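Side-chain contacts in phytase (Debaryomyces castellii, PDB 2GFI), which probably hydrolyses phytate (inositol hexakisphosphate), releasing phosphate from its 3-position, as an acid phosphatase of the histidine acid phosphatase family: residues A[220-225]-A[291-296]; A[224-229]-A[280-285]; A[335-340]-A[361-366]. One frame throughout, in Å; residues are numbered along the deposited sequence.

Interaction 1: residues A[220-225]-A[291-296]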
loop_
_atom_site.group_PDB
_atom_site.type_symbol
_atom_site.label_atom_id
_atom_site.label_comp_id
_atom_site.label_asym_id
_atom_site.label_seq_id
_atom_site.Cartn_x
_atom_site.Cartn_y
_atom_site.Cartn_z
ATOM N N THR A 220 35.814 -8.805 -19.816
ATOM C CA THR A 220 36.042 -8.437 -18.429
ATOM C C THR A 220 36.829 -7.140 -18.265
ATOM O O THR A 220 36.529 -6.376 -17.360
ATOM C CB THR A 220 36.713 -9.590 -17.644
ATOM O OG1 THR A 220 37.703 -10.193 -18.470
ATOM C CG2 THR A 220 35.726 -10.743 -17.425
ATOM N N ALA A 221 37.828 -6.895 -19.118
ATOM C CA ALA A 221 38.669 -5.695 -18.998
ATOM C C ALA A 221 37.878 -4.396 -19.222
ATOM O O ALA A 221 38.138 -3.400 -18.546
ATOM C CB ALA A 221 39.907 -5.762 -19.945
ATOM N N ILE A 222 36.939 -4.419 -20.176
ATOM C CA ILE A 222 35.965 -3.338 -20.383
ATOM C C ILE A 222 35.141 -3.129 -19.120
ATOM O O ILE A 222 35.054 -2.029 -18.575
ATOM C CB ILE A 222 34.992 -3.678 -21.541
ATOM C CG1 ILE A 222 35.763 -3.791 -22.875
ATOM C CG2 ILE A 222 33.911 -2.619 -21.621
ATOM C CD1 ILE A 222 34.885 -4.192 -24.136
ATOM N N VAL A 223 34.545 -4.213 -18.658
ATOM C CA VAL A 223 33.672 -4.163 -17.492
ATOM C C VAL A 223 34.392 -3.588 -16.275
ATOM O O VAL A 223 33.825 -2.776 -15.536
ATOM C CB VAL A 223 33.036 -5.546 -17.218
ATOM C CG1 VAL A 223 32.441 -5.611 -15.835
ATOM C CG2 VAL A 223 32.012 -5.863 -18.305
ATOM N N ASP A 224 35.651 -3.983 -16.114
ATOM C CA ASP A 224 36.477 -3.562 -14.986
ATOM C C ASP A 224 36.869 -2.083 -15.020
ATOM O O ASP A 224 37.321 -1.550 -14.030
ATOM C CB ASP A 224 37.724 -4.459 -14.885
ATOM C CG ASP A 224 37.398 -5.873 -14.393
ATOM O OD1 ASP A 224 36.250 -6.144 -13.968
ATOM O OD2 ASP A 224 38.242 -6.793 -14.401
ATOM N N GLU A 225 36.675 -1.418 -16.149
ATOM C CA GLU A 225 36.837 0.034 -16.220
ATOM C C GLU A 225 35.829 0.820 -15.382
ATOM O O GLU A 225 36.096 1.955 -14.971
ATOM C CB GLU A 225 36.759 0.513 -17.666
ATOM C CG GLU A 225 37.892 0.011 -18.548
ATOM C CD GLU A 225 37.758 0.537 -19.964
ATOM O OE1 GLU A 225 37.513 1.767 -20.135
ATOM O OE2 GLU A 225 37.871 -0.273 -20.914
ATOM N N ASP A 291 26.863 -8.442 -16.810
ATOM C CA ASP A 291 25.944 -9.330 -17.525
ATOM C C ASP A 291 25.673 -8.883 -18.936
ATOM O O ASP A 291 25.475 -9.721 -19.806
ATOM C CB ASP A 291 24.642 -9.505 -16.775
ATOM C CG ASP A 291 24.840 -10.173 -15.445
ATOM O OD1 ASP A 291 25.814 -10.953 -15.284
ATOM O OD2 ASP A 291 24.072 -9.962 -14.488
ATOM N N TYR A 292 25.664 -7.579 -19.188
ATOM C CA TYR A 292 25.475 -7.144 -20.559
ATOM C C TYR A 292 26.620 -7.655 -21.438
ATOM O O TYR A 292 26.377 -8.185 -22.522
ATOM C CB TYR A 292 25.334 -5.633 -20.701
ATOM C CG TYR A 292 25.337 -5.229 -22.166
ATOM C CD1 TYR A 292 24.173 -5.351 -22.943
ATOM C CD2 TYR A 292 26.508 -4.772 -22.785
ATOM C CE1 TYR A 292 24.157 -5.000 -24.288
ATOM C CE2 TYR A 292 26.509 -4.421 -24.127
ATOM C CZ TYR A 292 25.327 -4.539 -24.875
ATOM O OH TYR A 292 25.313 -4.215 -26.208
ATOM N N TYR A 293 27.848 -7.538 -20.942
ATOM C CA TYR A 293 29.030 -7.867 -21.741
ATOM C C TYR A 293 29.382 -9.351 -21.773
ATOM O O TYR A 293 30.137 -9.803 -22.643
ATOM C CB TYR A 293 30.241 -7.038 -21.303
ATOM C CG TYR A 293 30.206 -5.636 -21.833
ATOM C CD1 TYR A 293 30.502 -5.386 -23.177
ATOM C CD2 TYR A 293 29.847 -4.543 -20.995
ATOM C CE1 TYR A 293 30.459 -4.113 -23.687
ATOM C CE2 TYR A 293 29.801 -3.265 -21.493
ATOM C CZ TYR A 293 30.118 -3.055 -22.846
ATOM O OH TYR A 293 30.113 -1.812 -23.389
ATOM N N SER A 294 28.835 -10.093 -20.825
ATOM C CA SER A 294 29.063 -11.521 -20.732
ATOM C C SER A 294 27.922 -12.323 -21.316
ATOM O O SER A 294 28.149 -13.276 -22.045
ATOM C CB SER A 294 29.261 -11.903 -19.269
ATOM O OG SER A 294 30.196 -11.003 -18.731
ATOM N N ASN A 295 26.691 -11.935 -20.982
ATOM C CA ASN A 295 25.515 -12.752 -21.285
ATOM C C ASN A 295 24.553 -12.150 -22.284
ATOM O O ASN A 295 23.526 -12.754 -22.567
ATOM C CB ASN A 295 24.717 -13.050 -20.022
ATOM C CG ASN A 295 25.571 -13.546 -18.892
ATOM O OD1 ASN A 295 26.550 -14.245 -19.111
ATOM N ND2 ASN A 295 25.187 -13.194 -17.654
ATOM N N SER A 296 24.860 -10.962 -22.777
ATOM C CA SER A 296 23.971 -10.296 -23.693
ATOM C C SER A 296 24.741 -9.750 -24.898
ATOM O O SER A 296 25.826 -10.232 -25.224
ATOM C CB SER A 296 23.217 -9.196 -22.947
ATOM O OG SER A 296 22.053 -8.813 -23.646
#
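Ile222 and Val223 meet Tyr293 in an apolar, ring-centred contact, where the short helix 220-223 leans on the C-terminal part of the long helix 277-295; the centre of the contact lies about 18 Å from the centre of the chain. The closest pair of alpha carbons, in Val223 and Tyr293, lies 7.3 Å apart, and the space between is bridged by three side chains. Ile222 brings its CG2 methyl over one face of the phenol ring in a CH-pi contact, with CG2 4.2 Å from the centroid of the Tyr293 ring and 17° off the ring normal. CG2 is the branch that stands anti to the backbone N of Ile222 (chi1 -64°, measured to CG1, which lies beside that N), and this lays the methyl over the ring face. Val223 works lower down: its CG2 reaches Tyr293 CB at 3.7 Å and CD2 at a like distance, sliding past the root of the tyrosine obliquely to the ring.

Both helices belong to the mostly helical part of this histidine acid phosphatase, between strands 189-194 and 326-331 of the mixed sheet. In this setting the Tyr293 ring is sandwiched: CD2 of the preceding residue, Tyr292, sits 3.7 Å above the plane of the Tyr293 ring on the face opposite Ile222, over its centre. The hydroxyl at the far end is not part of the apolar patch; Tyr293 OH hydrogen-bonds to the backbone carbonyl of Leu352.

Interaction 2: residues A[224-229]-A[280-285]; sequences DEYTTE and FIQYSY
Tyr226 and Tyr285 form an edge-to-face (T-shaped) pair that joins the loop between helices 220-223 and 229-241 to the long helix 277-295. The edge belongs to Tyr285 and the face to Tyr226, with ring centroids 5.1 Å apart and planes at 78°. Tyr285 CD2 comes down toward the rim of that face, 3.4 Å from Tyr226 CE1. In both residues CG is anti to the backbone N (chi1 -179° for Tyr226 and -175° for Tyr285), which carries each ring from its own backbone toward the other. The other face of Tyr226 is covered from its own segment, by the CG2 methyl of Thr227. At the ring edge Tyr226 meets helix backbone: Gln282 O lies near the plane, 3.4 Å from Tyr226 CE2, and Tyr226 OH rests against Gln282 CG at 3.4 Å.

Against this buried, close-packed pair, the Thr227 side is loose. Thr227 and Gln282 come together only lightly, and both are partly exposed; Gln282 also packs on Phe408 of a second subunit. Thr227 has a local task instead, since its OG1 accepts a bond from Glu229 N at 3.2 Å, a capping bond at the start of helix 229-241.

The two phenol hydroxyls find their partners beyond the contact, Tyr226 OH with Thr357 OG1 and Tyr285 OH with the carbonyl of Pro353. The chemistry therefore implies a division of labour: aromatic packing holds the loop to the helix, while the hydroxyls tie both rings to the chain around residues 353-357.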
loop_
_atom_site.group_PDB
_atom_site.type_symbol
_atom_site.label_atom_id
_atom_site.label_comp_id
_atom_site.label_asym_id
_atom_site.label_seq_id
_atom_site.Cartn_x
_atom_site.Cartn_y
_atom_site.Cartn_z
ATOM N N ASP A 224 35.651 -3.983 -16.114
ATOM C CA ASP A 224 36.477 -3.562 -14.986
ATOM C C ASP A 224 36.869 -2.083 -15.020
ATOM O O ASP A 224 37.321 -1.550 -14.030
ATOM C CB ASP A 224 37.724 -4.459 -14.885
ATOM C CG ASP A 224 37.398 -5.873 -14.393
ATOM O OD1 ASP A 224 36.250 -6.144 -13.968
ATOM O OD2 ASP A 224 38.242 -6.793 -14.401
ATOM N N GLU A 225 36.675 -1.418 -16.149
ATOM C CA GLU A 225 36.837 0.034 -16.220
ATOM C C GLU A 225 35.829 0.820 -15.382
ATOM O O GLU A 225 36.096 1.955 -14.971
ATOM C CB GLU A 225 36.759 0.513 -17.666
ATOM C CG GLU A 225 37.892 0.011 -18.548
ATOM C CD GLU A 225 37.758 0.537 -19.964
ATOM O OE1 GLU A 225 37.513 1.767 -20.135
ATOM O OE2 GLU A 225 37.871 -0.273 -20.914
ATOM N N TYR A 226 34.663 0.237 -15.138
ATOM C CA TYR A 226 33.634 0.931 -14.370
ATOM C C TYR A 226 34.112 1.221 -12.937
ATOM O O TYR A 226 34.751 0.381 -12.304
ATOM C CB TYR A 226 32.331 0.132 -14.380
ATOM C CG TYR A 226 31.230 0.827 -13.613
ATOM C CD1 TYR A 226 30.675 2.023 -14.077
ATOM C CD2 TYR A 226 30.764 0.312 -12.422
ATOM C CE1 TYR A 226 29.697 2.669 -13.382
ATOM C CE2 TYR A 226 29.776 0.949 -11.716
ATOM C CZ TYR A 226 29.238 2.123 -12.201
ATOM O OH TYR A 226 28.234 2.767 -11.497
ATOM N N THR A 227 33.804 2.411 -12.443
ATOM C CA THR A 227 34.244 2.876 -11.129
ATOM C C THR A 227 34.040 1.881 -9.975
ATOM O O THR A 227 33.023 1.185 -9.906
ATOM C CB THR A 227 33.548 4.228 -10.820
ATOM O OG1 THR A 227 33.933 4.694 -9.517
ATOM C CG2 THR A 227 31.983 4.069 -10.776
ATOM N N THR A 228 35.032 1.809 -9.086
ATOM C CA THR A 228 34.958 1.027 -7.841
ATOM C C THR A 228 35.106 1.971 -6.665
ATOM O O THR A 228 35.166 1.540 -5.534
ATOM C CB THR A 228 36.098 -0.028 -7.748
ATOM O OG1 THR A 228 37.360 0.600 -8.052
ATOM C CG2 THR A 228 35.963 -1.106 -8.808
ATOM N N GLU A 229 35.168 3.266 -6.937
ATOM C CA GLU A 229 35.381 4.277 -5.899
ATOM C C GLU A 229 34.336 4.202 -4.796
ATOM O O GLU A 229 34.643 4.414 -3.636
ATOM C CB GLU A 229 35.421 5.671 -6.515
ATOM C CG GLU A 229 36.467 5.749 -7.632
ATOM C CD GLU A 229 36.394 7.035 -8.457
ATOM O OE1 GLU A 229 36.792 8.075 -7.859
ATOM O OE2 GLU A 229 35.942 6.978 -9.686
ATOM N N PHE A 280 24.258 1.075 -3.797
ATOM C CA PHE A 280 23.485 0.027 -4.440
ATOM C C PHE A 280 23.343 0.282 -5.922
ATOM O O PHE A 280 23.442 -0.638 -6.736
ATOM C CB PHE A 280 22.060 -0.030 -3.868
ATOM C CG PHE A 280 21.956 -0.699 -2.558
ATOM C CD1 PHE A 280 22.255 -2.047 -2.428
ATOM C CD2 PHE A 280 21.497 0.003 -1.453
ATOM C CE1 PHE A 280 22.139 -2.692 -1.175
ATOM C CE2 PHE A 280 21.384 -0.606 -0.219
ATOM C CZ PHE A 280 21.711 -1.965 -0.076
ATOM N N ILE A 281 23.068 1.529 -6.292
ATOM C CA ILE A 281 22.849 1.857 -7.702
ATOM C C ILE A 281 24.118 1.637 -8.550
ATOM O O ILE A 281 24.054 1.176 -9.709
ATOM C CB ILE A 281 22.313 3.301 -7.800
ATOM C CG1 ILE A 281 20.856 3.357 -7.314
ATOM C CG2 ILE A 281 22.466 3.839 -9.181
ATOM C CD1 ILE A 281 20.338 4.792 -7.027
ATOM N N GLN A 282 25.278 1.948 -7.976
ATOM C CA GLN A 282 26.537 1.733 -8.688
ATOM C C GLN A 282 26.875 0.259 -8.695
ATOM O O GLN A 282 27.283 -0.292 -9.716
ATOM C CB GLN A 282 27.667 2.537 -8.062
ATOM C CG GLN A 282 27.537 3.981 -8.379
ATOM C CD GLN A 282 28.366 4.824 -7.463
ATOM O OE1 GLN A 282 27.994 5.032 -6.302
ATOM N NE2 GLN A 282 29.478 5.316 -7.961
ATOM N N TYR A 283 26.677 -0.397 -7.548
ATOM C CA TYR A 283 26.789 -1.833 -7.539
ATOM C C TYR A 283 25.918 -2.452 -8.638
ATOM O O TYR A 283 26.397 -3.289 -9.414
ATOM C CB TYR A 283 26.410 -2.448 -6.206
ATOM C CG TYR A 283 26.429 -3.974 -6.302
ATOM C CD1 TYR A 283 27.641 -4.678 -6.265
ATOM C CD2 TYR A 283 25.247 -4.697 -6.429
ATOM C CE1 TYR A 283 27.681 -6.066 -6.335
ATOM C CE2 TYR A 283 25.260 -6.077 -6.499
ATOM C CZ TYR A 283 26.491 -6.762 -6.458
ATOM O OH TYR A 283 26.522 -8.128 -6.518
ATOM N N SER A 284 24.634 -2.067 -8.650
ATOM C CA SER A 284 23.671 -2.586 -9.606
ATOM C C SER A 284 24.169 -2.432 -11.024
ATOM O O SER A 284 24.008 -3.316 -11.847
ATOM C CB SER A 284 22.353 -1.842 -9.480
ATOM O OG SER A 284 21.361 -2.520 -10.234
ATOM N N TYR A 285 24.763 -1.279 -11.315
ATOM C CA TYR A 285 25.185 -1.023 -12.678
ATOM C C TYR A 285 26.421 -1.841 -13.029
ATOM O O TYR A 285 26.585 -2.241 -14.195
ATOM C CB TYR A 285 25.410 0.445 -12.943
ATOM C CG TYR A 285 25.722 0.675 -14.395
ATOM C CD1 TYR A 285 24.827 0.285 -15.366
ATOM C CD2 TYR A 285 26.953 1.221 -14.796
ATOM C CE1 TYR A 285 25.126 0.458 -16.694
ATOM C CE2 TYR A 285 27.257 1.408 -16.117
ATOM C CZ TYR A 285 26.338 1.025 -17.060
ATOM O OH TYR A 285 26.585 1.203 -18.404
#

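Interaction 3: residues A[335-340]-A[361-366]; sequences DIEIFH and SPYSHV
Glu337 meets Tyr363 and His365 in the buried heart of a histidine acid phosphatase fold, where helix 333-343, following strand 326-331 of the central sheet, faces the loop leading into helix 365-368. His365 lies about 4 Å, side chain to side chain, from Asp333, the predicted proton donor, which places this polar cluster beside the probable active site.

The Glu337 chain runs extended beyond CG (chi2 -168°), but its first torsion, chi1 -96°, is displaced from a staggered position. This carries the carboxylate across to the opposing loop, where Tyr363 stretches out to meet it. As modelled, the carboxylate and phenol planes are nearly coplanar, and Tyr363 OH donates to Glu337 OE1 from the ring edge in a very short bond. His365, with CG anti to the backbone N (chi1 174°), swings its imidazole up to the same carboxylate and turns it steeply against that plane, though the two groups sit too close in the model for the exact position of the carboxylate to be trusted. His365 NE2 lies 3.3 Å from Glu337 OE2.

Other groups share the task of fixing these side chains. Asn295 ND2 on helix 277-295 probably hydrogen-bonds to Glu337 OE2, while the Tyr363 ring has an edge-to-face partner in Tyr292 of that helix. An alanine in place of Glu337 would remove the carboxylate and would probably leave the Asn295 amide, and the Tyr363 hydroxyl if its short bond is real, without this acceptor.

Water extends the polar links. One molecule is modelled so near Glu337 OE2 that its bond there is doubtful. Another joins helix backbone to phenol, donating to Glu337 O at 2.6 Å and to Tyr363 OH at 2.9 Å.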
loop_
_atom_site.group_PDB
_atom_site.type_symbol
_atom_site.label_atom_id
_atom_site.label_comp_id
_atom_site.label_asym_id
_atom_site.label_seq_id
_atom_site.Cartn_x
_atom_site.Cartn_y
_atom_site.Cartn_z
ATOM N N ASP A 335 20.956 -18.324 -19.258
ATOM C CA ASP A 335 20.413 -18.884 -20.473
ATOM C C ASP A 335 19.294 -18.032 -20.974
ATOM O O ASP A 335 19.149 -17.824 -22.192
ATOM C CB ASP A 335 19.960 -20.280 -20.192
ATOM C CG ASP A 335 21.092 -21.114 -19.703
ATOM O OD1 ASP A 335 21.996 -21.332 -20.549
ATOM O OD2 ASP A 335 21.203 -21.529 -18.510
ATOM N N ILE A 336 18.538 -17.502 -20.016
ATOM C CA ILE A 336 17.457 -16.599 -20.322
ATOM C C ILE A 336 18.008 -15.276 -20.799
ATOM O O ILE A 336 17.392 -14.650 -21.647
ATOM C CB ILE A 336 16.541 -16.422 -19.114
ATOM C CG1 ILE A 336 15.900 -17.772 -18.769
ATOM C CG2 ILE A 336 15.475 -15.366 -19.410
ATOM C CD1 ILE A 336 15.078 -17.769 -17.491
ATOM N N GLU A 337 19.149 -14.845 -20.252
ATOM C CA GLU A 337 19.770 -13.593 -20.716
ATOM C C GLU A 337 20.244 -13.722 -22.128
ATOM O O GLU A 337 20.004 -12.847 -22.937
ATOM C CB GLU A 337 20.966 -13.157 -19.874
ATOM C CG GLU A 337 20.590 -12.171 -18.832
ATOM C CD GLU A 337 21.782 -11.528 -18.197
ATOM O OE1 GLU A 337 21.863 -10.270 -18.237
ATOM O OE2 GLU A 337 22.594 -12.304 -17.635
ATOM N N ILE A 338 20.940 -14.813 -22.402
ATOM C CA ILE A 338 21.424 -15.096 -23.739
ATOM C C ILE A 338 20.246 -15.268 -24.701
ATOM O O ILE A 338 20.253 -14.727 -25.796
ATOM C CB ILE A 338 22.339 -16.343 -23.707
ATOM C CG1 ILE A 338 23.619 -16.047 -22.884
ATOM C CG2 ILE A 338 22.618 -16.838 -25.123
ATOM C CD1 ILE A 338 24.390 -17.284 -22.464
ATOM N N PHE A 339 19.222 -15.997 -24.275
ATOM C CA PHE A 339 17.962 -16.059 -25.018
ATOM C C PHE A 339 17.497 -14.650 -25.400
ATOM O O PHE A 339 17.256 -14.386 -26.572
ATOM C CB PHE A 339 16.910 -16.822 -24.189
ATOM C CG PHE A 339 15.596 -17.051 -24.881
ATOM C CD1 PHE A 339 15.456 -16.934 -26.263
ATOM C CD2 PHE A 339 14.487 -17.448 -24.135
ATOM C CE1 PHE A 339 14.212 -17.190 -26.877
ATOM C CE2 PHE A 339 13.226 -17.676 -24.757
ATOM C CZ PHE A 339 13.109 -17.564 -26.121
ATOM N N HIS A 340 17.431 -13.742 -24.424
ATOM C CA HIS A 340 17.034 -12.332 -24.644
ATOM C C HIS A 340 17.966 -11.538 -25.516
ATOM O O HIS A 340 17.548 -10.593 -26.187
ATOM C CB HIS A 340 16.818 -11.586 -23.308
ATOM C CG HIS A 340 15.458 -11.813 -22.731
ATOM N ND1 HIS A 340 14.391 -10.963 -22.977
ATOM C CD2 HIS A 340 14.973 -12.824 -21.979
ATOM C CE1 HIS A 340 13.312 -11.436 -22.379
ATOM N NE2 HIS A 340 13.637 -12.566 -21.770
ATOM N N SER A 361 19.887 2.392 -16.482
ATOM C CA SER A 361 20.810 1.478 -17.112
ATOM C C SER A 361 20.162 1.037 -18.429
ATOM O O SER A 361 19.013 0.602 -18.426
ATOM C CB SER A 361 21.083 0.285 -16.221
ATOM O OG SER A 361 21.800 -0.694 -16.957
ATOM N N PRO A 362 20.871 1.178 -19.548
ATOM C CA PRO A 362 20.317 0.825 -20.872
ATOM C C PRO A 362 20.004 -0.650 -20.966
ATOM O O PRO A 362 19.308 -1.099 -21.887
ATOM C CB PRO A 362 21.469 1.154 -21.846
ATOM C CG PRO A 362 22.373 2.076 -21.079
ATOM C CD PRO A 362 22.244 1.703 -19.636
ATOM N N TYR A 363 20.571 -1.410 -20.046
ATOM C CA TYR A 363 20.314 -2.817 -19.986
ATOM C C TYR A 363 20.096 -3.183 -18.548
ATOM O O TYR A 363 20.976 -3.029 -17.734
ATOM C CB TYR A 363 21.514 -3.579 -20.515
ATOM C CG TYR A 363 21.313 -5.060 -20.412
ATOM C CD1 TYR A 363 20.464 -5.730 -21.302
ATOM C CD2 TYR A 363 21.950 -5.789 -19.426
ATOM C CE1 TYR A 363 20.278 -7.089 -21.212
ATOM C CE2 TYR A 363 21.766 -7.165 -19.325
ATOM C CZ TYR A 363 20.936 -7.808 -20.213
ATOM O OH TYR A 363 20.763 -9.173 -20.100
ATOM N N SER A 364 18.911 -3.662 -18.215
ATOM C CA SER A 364 18.601 -3.894 -16.817
ATOM C C SER A 364 18.577 -5.394 -16.585
ATOM O O SER A 364 17.619 -6.106 -16.937
ATOM C CB SER A 364 17.278 -3.220 -16.437
ATOM O OG SER A 364 16.933 -3.530 -15.098
ATOM N N HIS A 365 19.653 -5.887 -16.004
ATOM C CA HIS A 365 19.728 -7.317 -15.814
ATOM C C HIS A 365 18.537 -7.880 -14.997
ATOM O O HIS A 365 17.900 -8.864 -15.395
ATOM C CB HIS A 365 21.031 -7.677 -15.166
ATOM C CG HIS A 365 21.113 -9.108 -14.810
ATOM N ND1 HIS A 365 20.848 -9.565 -13.546
ATOM C CD2 HIS A 365 21.382 -10.198 -15.561
ATOM C CE1 HIS A 365 20.996 -10.878 -13.520
ATOM N NE2 HIS A 365 21.323 -11.283 -14.727
ATOM N N VAL A 366 18.243 -7.236 -13.868
ATOM C CA VAL A 366 17.146 -7.647 -12.960
ATOM C C VAL A 366 15.737 -7.498 -13.581
ATOM O O VAL A 366 14.792 -8.143 -13.131
ATOM C CB VAL A 366 17.254 -6.887 -11.620
ATOM C CG1 VAL A 366 16.932 -5.413 -11.812
ATOM C CG2 VAL A 366 16.375 -7.520 -10.560
HETATM O O HOH W 1 20.052 -10.236 -22.702
HETATM O O HOH W 2 22.647 -14.049 -15.937
#

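Overall arrangement
Helix 277-295 ties the three contacts together. Interactions 1 and 2 draw overlapping parts of the chain, 220-225 and 224-229, which share Asp224 and Glu225, onto different portions of it, with centres about 12 Å apart. Interaction 3 lies about 12 Å from interaction 1 and 17 Å from interaction 2, centre to centre. It joins the first through the probable bond of Asn295 to Glu337, 2.7 Å from ND2 to OE2, and the second through packing of Tyr285 CE1 on Ser361 OG at 3.5 Å. Interactions 1 and 2 lie away from the predicted catalytic residues, whereas in interaction 3 the His365 side chain is about 10 Å from that of His70, the predicted nucleophile.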